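Local coordinates for protein aromatic amino acid aminotransferase I (Candida albicans WO-1, PDB 6HNU) that probably transfers amino groups from aromatic L-amino acids to 2-oxoglutarate, using pyridoxal 5'-phosphate as its cofactor, at residues B[222-225]-B[226-230]; B[378-382]-B[383-387]; B[408-412]-B[413-417]; B[472-475]-B[476-480]. One frame throughout, in Å; residues are numbered along the deposited sequence. Where two conformers were deposited one is given.

Overall arrangement
Four local contacts, strung one after another along the chain, show how loops start helices and how a helix holds its own turns. Contact 1 caps helix 226-239 beside the mixed sheet and lies close to the cofactor site: the side chain of its Arg229 is about 12 Å from the bound pyridoxal phosphate. The other three lie away from the annotated sites. Contact 2 leads from helix 334-377 into the four-stranded antiparallel sheet, and contact 3, its centre 19 Å from that of contact 2, starts the helix that packs on the same sheet. Contact 4, centred 16 Å from contact 2, belongs to helix 471-489, where Leu474, Val476 and Leu478 touch the second subunit.

Contact 1: B[222-225]-B[226-230]; sequences SSLS and AERRK
Leu224 meets two successive arginines of the following helix, one with its side chain and the other with its backbone carbonyl as well. The leucine and the aliphatic part of Arg228 cross at about a right angle, with Leu224 CD2 3.9 Å from Arg228 CD. The guanidinium of Arg228 travels on past the leucine to a salt bridge with Asp186. Arg229 turns the other way: Leu224 CB lies 3.8 Å from Arg229 CG, and Arg229 NE gives its hydrogen to Leu224 O at 2.8 Å. This bond is fairly straight at nitrogen (163°), yet the donor sits above the carbonyl plane, 43° out of it, rather than on a lone pair. The extended chain of Arg229 carries its head back toward the start of the helix, where NH2 and NH1 find Thr215 OG1 and Pro281 O.

Ser225, next along, is the N-cap. With chi1 at 73°, OG is tucked between the backbone N and the carbonyl carbon, facing the first turn, and accepts from Arg228 N at 3.0 Å. Ser225 OG also lies 3.5 Å from Arg228 CG, which packs against the cap. The serine's own carbonyl opens the regular helical series by taking Arg229 N at 2.9 Å.

The chemistry implies a helix start held by two separate devices: a hydroxyl satisfies a first-turn N-H, while Arg229 ties the preceding loop to the helix through NE and to Thr215 and Pro281 through its other nitrogens, which should fix the rotation of its guanidinium.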
loop_
_atom_site.group_PDB
_atom_site.type_symbol
_atom_site.label_atom_id
_atom_site.label_comp_id
_atom_site.label_asym_id
_atom_site.label_seq_id
_atom_site.Cartn_x
_atom_site.Cartn_y
_atom_site.Cartn_z
ATOM N N SER B 222 21.547 -5.290 18.473
ATOM C CA SER B 222 21.190 -5.663 19.853
ATOM C C SER B 222 19.816 -6.387 19.885
ATOM O O SER B 222 18.976 -6.226 18.996
ATOM C CB SER B 222 21.230 -4.424 20.748
ATOM O OG SER B 222 20.099 -3.607 20.537
ATOM N N SER B 223 19.539 -7.179 20.894
ATOM C CA SER B 223 18.166 -7.711 21.099
ATOM C C SER B 223 17.824 -7.541 22.564
ATOM O O SER B 223 18.667 -7.930 23.410
ATOM C CB SER B 223 18.031 -9.173 20.675
ATOM O OG SER B 223 18.484 -9.413 19.372
ATOM N N LEU B 224 16.683 -6.956 22.898
ATOM C CA LEU B 224 16.336 -6.813 24.329
ATOM C C LEU B 224 16.138 -8.194 24.942
ATOM O O LEU B 224 15.397 -9.026 24.368
ATOM C CB LEU B 224 15.082 -5.970 24.480
ATOM C CG LEU B 224 15.284 -4.495 24.158
ATOM C CD1 LEU B 224 13.934 -3.795 24.155
ATOM C CD2 LEU B 224 16.213 -3.859 25.179
ATOM N N SER B 225 16.818 -8.431 26.065
ATOM C CA SER B 225 16.658 -9.651 26.898
ATOM C C SER B 225 15.217 -9.755 27.403
ATOM O O SER B 225 14.490 -8.724 27.500
ATOM C CB SER B 225 17.635 -9.597 28.061
ATOM O OG SER B 225 17.189 -8.623 29.000
ATOM N N ALA B 226 14.794 -10.962 27.769
ATOM C CA ALA B 226 13.478 -11.194 28.390
ATOM C C ALA B 226 13.342 -10.283 29.612
ATOM O O ALA B 226 12.256 -9.723 29.849
ATOM C CB ALA B 226 13.349 -12.654 28.751
ATOM N N GLU B 227 14.425 -10.104 30.365
ATOM C CA GLU B 227 14.403 -9.280 31.596
ATOM C C GLU B 227 14.174 -7.812 31.227
ATOM O O GLU B 227 13.383 -7.160 31.896
ATOM C CB GLU B 227 15.740 -9.466 32.342
ATOM C CG GLU B 227 16.024 -10.871 32.860
ATOM C CD GLU B 227 16.292 -11.987 31.853
ATOM O OE1 GLU B 227 16.834 -11.730 30.789
ATOM O OE2 GLU B 227 15.943 -13.147 32.165
ATOM N N ARG B 228 14.842 -7.275 30.227
ATOM C CA ARG B 228 14.640 -5.850 29.870
ATOM C C ARG B 228 13.240 -5.649 29.274
ATOM O O ARG B 228 12.617 -4.617 29.535
ATOM C CB ARG B 228 15.729 -5.409 28.914
ATOM C CG ARG B 228 17.068 -5.195 29.577
ATOM C CD ARG B 228 17.925 -4.315 28.686
ATOM N NE ARG B 228 19.246 -4.215 29.265
ATOM C CZ ARG B 228 20.236 -3.466 28.809
ATOM N NH1 ARG B 228 20.105 -2.753 27.695
ATOM N NH2 ARG B 228 21.398 -3.535 29.428
ATOM N N ARG B 229 12.698 -6.654 28.592
ATOM C CA ARG B 229 11.346 -6.539 27.988
ATOM C C ARG B 229 10.326 -6.407 29.127
ATOM O O ARG B 229 9.415 -5.521 29.060
ATOM C CB ARG B 229 11.101 -7.700 27.019
ATOM C CG ARG B 229 11.975 -7.668 25.774
ATOM C CD ARG B 229 11.734 -8.904 24.901
ATOM N NE ARG B 229 12.672 -8.889 23.799
ATOM C CZ ARG B 229 12.388 -9.046 22.502
ATOM N NH1 ARG B 229 11.210 -9.501 22.099
ATOM N NH2 ARG B 229 13.351 -8.895 21.614
ATOM N N LYS B 230 10.461 -7.237 30.157
ATOM C CA LYS B 230 9.579 -7.211 31.345
ATOM C C LYS B 230 9.629 -5.810 31.940
ATOM O O LYS B 230 8.573 -5.243 32.222
ATOM C CB LYS B 230 9.984 -8.299 32.345
ATOM C CG LYS B 230 9.596 -9.707 31.905
ATOM C CD LYS B 230 10.232 -10.822 32.751
ATOM C CE LYS B 230 10.388 -12.113 31.976
ATOM N NZ LYS B 230 11.292 -13.073 32.660
#

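Contact 2: B[378-382]-B[383-387]; sequences VPKEV and SSFNP
Ser383, where the chain enters strand 383-384, turns back on the loop that delivers it and is bonded there twice. Its hydroxyl donates to Pro379 O at 2.8 Å, approaching from above the carbonyl plane, 53° out of it, rather than along a lone pair. A chi1 of 84° places OG between the serine's own backbone N and carbonyl carbon, within reach of that oxygen. The same OG rests 3.4 Å from Val378 CG1, so a methyl flanks the polar pair. The backbone N of Ser383 adds a weak, long bond to Lys380 O, at 3.5 Å but nearly straight.

Further along, Phe385 presents its ring edge to the lysine: Lys380 NZ lies near the ring plane, 4.3 Å from Phe385 CE2. The ammonium is thus beside the rim, and its salt-bridge partner is Asp375. The ring itself packs on Ile371 and Leu374 of helix 334-377.

Lys380 to Ser383 make a type I beta turn, backed by the hydroxyl of Ser383, which reaches the carbonyl of Pro379, one residue before the turn. It links the long helix to strand 383-384, which pairs with strand 393-399 in the antiparallel sheet of the small domain familiar from class I aminotransferases.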
loop_
_atom_site.group_PDB
_atom_site.type_symbol
_atom_site.label_atom_id
_atom_site.label_comp_id
_atom_site.label_asym_id
_atom_site.label_seq_id
_atom_site.Cartn_x
_atom_site.Cartn_y
_atom_site.Cartn_z
ATOM N N VAL B 378 40.147 -7.070 13.695
ATOM C CA VAL B 378 39.932 -5.685 14.181
ATOM C C VAL B 378 40.770 -5.474 15.426
ATOM O O VAL B 378 40.610 -6.185 16.415
ATOM C CB VAL B 378 38.453 -5.351 14.439
ATOM C CG1 VAL B 378 38.322 -3.910 14.883
ATOM C CG2 VAL B 378 37.594 -5.598 13.210
ATOM N N PRO B 379 41.676 -4.467 15.419
ATOM C CA PRO B 379 42.498 -4.180 16.586
ATOM C C PRO B 379 41.720 -3.859 17.858
ATOM O O PRO B 379 40.958 -2.917 17.886
ATOM C CB PRO B 379 43.367 -2.969 16.194
ATOM C CG PRO B 379 42.846 -2.501 14.851
ATOM C CD PRO B 379 42.009 -3.625 14.267
ATOM N N LYS B 380 42.040 -4.589 18.930
ATOM C CA LYS B 380 41.258 -4.613 20.184
ATOM C C LYS B 380 41.578 -3.427 21.089
ATOM O O LYS B 380 40.693 -3.099 21.929
ATOM C CB LYS B 380 41.500 -5.950 20.872
ATOM C CG LYS B 380 41.136 -7.158 20.021
ATOM C CD LYS B 380 41.377 -8.476 20.725
ATOM C CE LYS B 380 41.016 -9.662 19.857
ATOM N NZ LYS B 380 39.548 -9.718 19.661
ATOM N N GLU B 381 42.749 -2.789 20.926
ATOM C CA GLU B 381 43.168 -1.643 21.784
ATOM C C GLU B 381 42.179 -0.497 21.622
ATOM O O GLU B 381 42.118 0.323 22.535
ATOM C CB GLU B 381 44.535 -1.026 21.451
ATOM C CG GLU B 381 45.669 -2.011 21.323
ATOM C CD GLU B 381 45.656 -2.789 20.022
ATOM O OE1 GLU B 381 46.705 -2.825 19.331
ATOM O OE2 GLU B 381 44.599 -3.378 19.709
ATOM N N VAL B 382 41.500 -0.390 20.473
ATOM C CA VAL B 382 40.617 0.787 20.192
ATOM C C VAL B 382 39.197 0.349 19.785
ATOM O O VAL B 382 38.416 1.233 19.342
ATOM C CB VAL B 382 41.221 1.708 19.126
ATOM C CG1 VAL B 382 42.518 2.335 19.598
ATOM C CG2 VAL B 382 41.419 1.010 17.801
ATOM N N SER B 383 38.867 -0.941 19.914
ATOM C CA SER B 383 37.603 -1.504 19.374
ATOM C C SER B 383 36.944 -2.418 20.401
ATOM O O SER B 383 37.633 -2.918 21.317
ATOM C CB SER B 383 37.822 -2.182 18.078
ATOM O OG SER B 383 38.270 -3.511 18.277
ATOM N N SER B 384 35.621 -2.572 20.276
ATOM C CA SER B 384 34.829 -3.621 20.962
ATOM C C SER B 384 33.697 -4.081 20.047
ATOM O O SER B 384 33.403 -3.390 19.028
ATOM C CB SER B 384 34.307 -3.143 22.252
ATOM O OG SER B 384 33.506 -2.007 22.061
ATOM N N PHE B 385 33.103 -5.229 20.356
ATOM C CA PHE B 385 31.983 -5.753 19.550
ATOM C C PHE B 385 31.165 -6.704 20.429
ATOM O O PHE B 385 31.762 -7.344 21.319
ATOM C CB PHE B 385 32.519 -6.335 18.241
ATOM C CG PHE B 385 33.400 -7.538 18.416
ATOM C CD1 PHE B 385 32.847 -8.797 18.597
ATOM C CD2 PHE B 385 34.782 -7.411 18.419
ATOM C CE1 PHE B 385 33.659 -9.911 18.762
ATOM C CE2 PHE B 385 35.596 -8.522 18.592
ATOM C CZ PHE B 385 35.030 -9.771 18.769
ATOM N N ASN B 386 29.843 -6.661 20.249
ATOM C CA ASN B 386 28.798 -7.479 20.919
ATOM C C ASN B 386 28.351 -8.481 19.861
ATOM O O ASN B 386 27.796 -8.064 18.852
ATOM C CB ASN B 386 27.677 -6.556 21.425
ATOM C CG ASN B 386 26.449 -7.269 21.967
ATOM O OD1 ASN B 386 26.582 -8.311 22.590
ATOM N ND2 ASN B 386 25.250 -6.723 21.745
ATOM N N PRO B 387 28.607 -9.802 19.986
ATOM C CA PRO B 387 28.092 -10.763 19.013
ATOM C C PRO B 387 26.563 -10.743 19.082
ATOM O O PRO B 387 26.008 -10.910 20.162
ATOM C CB PRO B 387 28.622 -12.125 19.488
ATOM C CG PRO B 387 29.731 -11.774 20.437
ATOM C CD PRO B 387 29.307 -10.471 21.087
#

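Contact 3: B[408-412]-B[413-417]; sequences EFLED and PLKVE
The Phe409 ring has Lys415 over one face and Val416 at its edge. Lys415 CB stands 4.2 Å from the ring centroid, 27° off the normal, a CH-pi contact, while Val416 CG2 lies in the ring plane 3.6 Å from Phe409 CD2. The ring also meets that of His403, the planes inclined by about 40°.

The second flat group is the carboxylate of Asp412, the N-cap. OD1 accepts from Leu414 N at 3.1 Å, met from above the carboxylate plane, in an Asx turn over Pro413. The extended torsion of the aspartate (CG opposite its N, chi1 -178°) carries the carboxylate forward over the first turn. Lys415 stretches back across the loop; its NZ is 4.6 Å from Asp412 OD2, too far for a salt bridge. One water closes that gap, donating to Asp412 OD2 and accepting from Lys415 NZ at 2.9 Å, and another joins NZ to Glu408 O in the same way. Two waters therefore link the ammonium to the loop.

Beyond this surface cap, Pro413, Val416 and Glu417 turn to Ile460, laying the start of helix 413-426 against strand 459-465; Glu417 OE1 is also hydrogen-bonded to Ser435 OG.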
loop_
_atom_site.group_PDB
_atom_site.type_symbol
_atom_site.label_atom_id
_atom_site.label_comp_id
_atom_site.label_asym_id
_atom_site.label_seq_id
_atom_site.Cartn_x
_atom_site.Cartn_y
_atom_site.Cartn_z
ATOM N N GLU B 408 43.325 17.318 16.704
ATOM C CA GLU B 408 43.357 18.053 15.413
ATOM C C GLU B 408 41.957 18.051 14.814
ATOM O O GLU B 408 41.596 19.029 14.118
ATOM C CB GLU B 408 44.387 17.433 14.488
ATOM C CG GLU B 408 45.798 17.635 14.993
ATOM C CD GLU B 408 46.268 16.624 16.018
ATOM O OE1 GLU B 408 45.403 15.818 16.510
ATOM O OE2 GLU B 408 47.482 16.647 16.339
ATOM N N PHE B 409 41.160 17.032 15.162
ATOM C CA PHE B 409 39.726 16.925 14.793
ATOM C C PHE B 409 38.829 17.637 15.813
ATOM O O PHE B 409 37.629 17.317 15.866
ATOM C CB PHE B 409 39.303 15.446 14.733
ATOM C CG PHE B 409 39.860 14.637 13.592
ATOM C CD1 PHE B 409 40.347 15.225 12.440
ATOM C CD2 PHE B 409 39.831 13.248 13.654
ATOM C CE1 PHE B 409 40.820 14.450 11.395
ATOM C CE2 PHE B 409 40.291 12.469 12.598
ATOM C CZ PHE B 409 40.766 13.070 11.461
ATOM N N LEU B 410 39.371 18.518 16.655
ATOM C CA LEU B 410 38.602 19.309 17.659
ATOM C C LEU B 410 37.798 18.371 18.571
ATOM O O LEU B 410 36.701 18.756 19.002
ATOM C CB LEU B 410 37.682 20.281 16.916
ATOM C CG LEU B 410 38.269 20.898 15.648
ATOM C CD1 LEU B 410 37.269 21.828 14.983
ATOM C CD2 LEU B 410 39.572 21.630 15.953
ATOM N N GLU B 411 38.366 17.206 18.872
ATOM C CA GLU B 411 37.780 16.188 19.780
ATOM C C GLU B 411 36.369 15.855 19.283
ATOM O O GLU B 411 35.435 15.700 20.110
ATOM C CB GLU B 411 37.846 16.714 21.213
ATOM C CG GLU B 411 39.263 16.694 21.731
ATOM C CD GLU B 411 39.647 17.995 22.393
ATOM O OE1 GLU B 411 38.952 18.380 23.348
ATOM O OE2 GLU B 411 40.603 18.637 21.911
ATOM N N ASP B 412 36.208 15.760 17.969
ATOM C CA ASP B 412 34.880 15.499 17.358
ATOM C C ASP B 412 34.877 14.044 16.906
ATOM O O ASP B 412 35.538 13.664 15.953
ATOM C CB ASP B 412 34.601 16.484 16.223
ATOM C CG ASP B 412 33.242 16.329 15.563
ATOM O OD1 ASP B 412 32.463 15.421 15.971
ATOM O OD2 ASP B 412 32.976 17.114 14.635
ATOM N N PRO B 413 34.157 13.158 17.621
ATOM C CA PRO B 413 34.147 11.747 17.254
ATOM C C PRO B 413 33.647 11.502 15.819
ATOM O O PRO B 413 34.070 10.541 15.215
ATOM C CB PRO B 413 33.260 11.083 18.324
ATOM C CG PRO B 413 32.690 12.175 19.195
ATOM C CD PRO B 413 33.366 13.482 18.814
ATOM N N LEU B 414 32.757 12.363 15.311
ATOM C CA LEU B 414 32.163 12.241 13.960
ATOM C C LEU B 414 33.248 12.480 12.904
ATOM O O LEU B 414 33.178 11.863 11.851
ATOM C CB LEU B 414 30.959 13.188 13.827
ATOM C CG LEU B 414 29.816 12.980 14.829
ATOM C CD1 LEU B 414 28.628 13.876 14.485
ATOM C CD2 LEU B 414 29.378 11.520 14.879
ATOM N N LYS B 415 34.296 13.267 13.186
ATOM C CA LYS B 415 35.444 13.416 12.254
ATOM C C LYS B 415 36.290 12.145 12.235
ATOM O O LYS B 415 36.787 11.776 11.152
ATOM C CB LYS B 415 36.241 14.658 12.648
ATOM C CG LYS B 415 35.566 15.938 12.207
ATOM C CD LYS B 415 36.438 17.135 12.426
ATOM C CE LYS B 415 35.781 18.411 11.971
ATOM N NZ LYS B 415 36.366 19.548 12.710
ATOM N N VAL B 416 36.407 11.451 13.377
ATOM C CA VAL B 416 37.055 10.120 13.425
ATOM C C VAL B 416 36.203 9.128 12.628
ATOM O O VAL B 416 36.749 8.396 11.833
ATOM C CB VAL B 416 37.306 9.656 14.870
ATOM C CG1 VAL B 416 37.865 8.253 14.885
ATOM C CG2 VAL B 416 38.249 10.603 15.602
ATOM N N GLU B 417 34.899 9.120 12.860
ATOM C CA GLU B 417 33.954 8.244 12.093
ATOM C C GLU B 417 34.148 8.481 10.594
ATOM O O GLU B 417 34.281 7.496 9.869
ATOM C CB GLU B 417 32.513 8.534 12.483
ATOM C CG GLU B 417 31.492 7.570 11.903
ATOM C CD GLU B 417 30.076 7.993 12.243
ATOM O OE1 GLU B 417 29.709 9.129 11.854
ATOM O OE2 GLU B 417 29.327 7.194 12.881
HETATM O O HOH W 1 39.390 19.314 12.539
HETATM O O HOH W 2 34.308 19.426 14.731
#

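Contact 4: B[472-475]-B[476-480]; sequences DQLV and VGLEK
Leu474 and Leu478 form the close-packed side of this stretch of helix, one turn apart. Their side chains cross at an angle and meet at the methyls, Leu474 CD1 to Leu478 CD1 3.9 Å. They arrive by different torsions: Leu474 has CG opposite its backbone N (chi1 174°), whereas Leu478 swings CG beside its N (chi1 -75°) and rests it 3.4 Å from Leu474 O. That oxygen also accepts from Leu478 N at 3.1 Å. Between the leucines along the chain comes Gly477, buried and without a side chain, its N bonded to Gln473 O at 2.9 Å.

These are ordinary alpha-helical i to i+4 bonds, continued by Val476 N to Asp472 O and Glu479 N to Val475 O, in the C-terminal helix 471-489. Both leucines pack on Leu43 of the second subunit, and Val476 packs on Thr41 of that subunit. Within its own chain the same stretch touches helix 334-377, Leu474 at Ala370 and Glu479 at Phe377.

The other side is looser. Gln473 and Val476 lie side by side, pointing the same way, with Gln473 OE1 no closer than 4.0 Å to Val476 CG2, a plain van der Waals approach. The glutamine is bent at chi2 (-41°), and its NE2 turns to the solvent-exposed Asp472, where a weak hydrogen bond from Gln473 NE2 to Asp472 OD2 spans 3.1 Å.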
loop_
_atom_site.group_PDB
_atom_site.type_symbol
_atom_site.label_atom_id
_atom_site.label_comp_id
_atom_site.label_asym_id
_atom_site.label_seq_id
_atom_site.Cartn_x
_atom_site.Cartn_y
_atom_site.Cartn_z
ATOM N N ASP B 472 32.690 -15.659 2.034
ATOM C CA ASP B 472 34.131 -15.488 1.719
ATOM C C ASP B 472 34.389 -13.990 1.508
ATOM O O ASP B 472 35.417 -13.515 1.991
ATOM C CB ASP B 472 34.547 -16.333 0.512
ATOM C CG ASP B 472 33.805 -15.981 -0.763
ATOM O OD1 ASP B 472 32.611 -15.638 -0.665
ATOM O OD2 ASP B 472 34.419 -16.053 -1.837
ATOM N N GLN B 473 33.496 -13.298 0.785
ATOM C CA GLN B 473 33.587 -11.836 0.519
ATOM C C GLN B 473 33.370 -11.079 1.835
ATOM O O GLN B 473 33.997 -10.008 2.000
ATOM C CB GLN B 473 32.627 -11.406 -0.589
ATOM C CG GLN B 473 32.983 -11.987 -1.948
ATOM C CD GLN B 473 34.476 -11.981 -2.197
ATOM O OE1 GLN B 473 35.142 -10.953 -2.064
ATOM N NE2 GLN B 473 35.021 -13.135 -2.560
ATOM N N LEU B 474 32.572 -11.632 2.752
ATOM C CA LEU B 474 32.412 -11.085 4.119
ATOM C C LEU B 474 33.783 -11.053 4.806
ATOM O O LEU B 474 34.141 -9.995 5.389
ATOM C CB LEU B 474 31.427 -11.933 4.923
ATOM C CG LEU B 474 31.296 -11.530 6.389
ATOM C CD1 LEU B 474 30.818 -10.088 6.493
ATOM C CD2 LEU B 474 30.343 -12.449 7.126
ATOM N N VAL B 475 34.527 -12.164 4.788
ATOM C CA VAL B 475 35.824 -12.274 5.528
ATOM C C VAL B 475 36.822 -11.298 4.891
ATOM O O VAL B 475 37.528 -10.603 5.651
ATOM C CB VAL B 475 36.354 -13.722 5.554
ATOM C CG1 VAL B 475 37.778 -13.808 6.093
ATOM C CG2 VAL B 475 35.433 -14.636 6.349
ATOM N N VAL B 476 36.849 -11.248 3.562
ATOM C CA VAL B 476 37.683 -10.298 2.770
ATOM C C VAL B 476 37.377 -8.883 3.275
ATOM O O VAL B 476 38.330 -8.127 3.599
ATOM C CB VAL B 476 37.411 -10.415 1.256
ATOM C CG1 VAL B 476 37.955 -9.222 0.476
ATOM C CG2 VAL B 476 37.956 -11.710 0.664
ATOM N N GLY B 477 36.086 -8.533 3.305
ATOM C CA GLY B 477 35.622 -7.182 3.667
ATOM C C GLY B 477 36.153 -6.778 5.016
ATOM O O GLY B 477 36.721 -5.678 5.121
ATOM N N LEU B 478 36.011 -7.663 6.001
ATOM C CA LEU B 478 36.271 -7.341 7.416
ATOM C C LEU B 478 37.776 -7.327 7.685
ATOM O O LEU B 478 38.199 -6.623 8.621
ATOM C CB LEU B 478 35.528 -8.374 8.245
ATOM C CG LEU B 478 34.022 -8.137 8.283
ATOM C CD1 LEU B 478 33.395 -9.090 9.269
ATOM C CD2 LEU B 478 33.726 -6.699 8.679
ATOM N N GLU B 479 38.550 -8.044 6.875
ATOM C CA GLU B 479 40.034 -7.948 6.919
ATOM C C GLU B 479 40.401 -6.537 6.447
ATOM O O GLU B 479 41.145 -5.872 7.148
ATOM C CB GLU B 479 40.705 -9.041 6.084
ATOM C CG GLU B 479 42.202 -8.814 5.920
ATOM C CD GLU B 479 43.008 -10.051 5.563
ATOM O OE1 GLU B 479 42.624 -10.748 4.601
ATOM O OE2 GLU B 479 44.023 -10.304 6.250
ATOM N N LYS B 480 39.822 -6.090 5.336
ATOM C CA LYS B 480 40.060 -4.728 4.800
ATOM C C LYS B 480 39.623 -3.691 5.842
ATOM O O LYS B 480 40.312 -2.662 5.941
ATOM C CB LYS B 480 39.437 -4.576 3.411
ATOM C CG LYS B 480 40.125 -5.391 2.331
ATOM C CD LYS B 480 39.465 -5.354 0.967
ATOM C CE LYS B 480 40.301 -6.078 -0.072
ATOM N NZ LYS B 480 39.538 -6.360 -1.312
#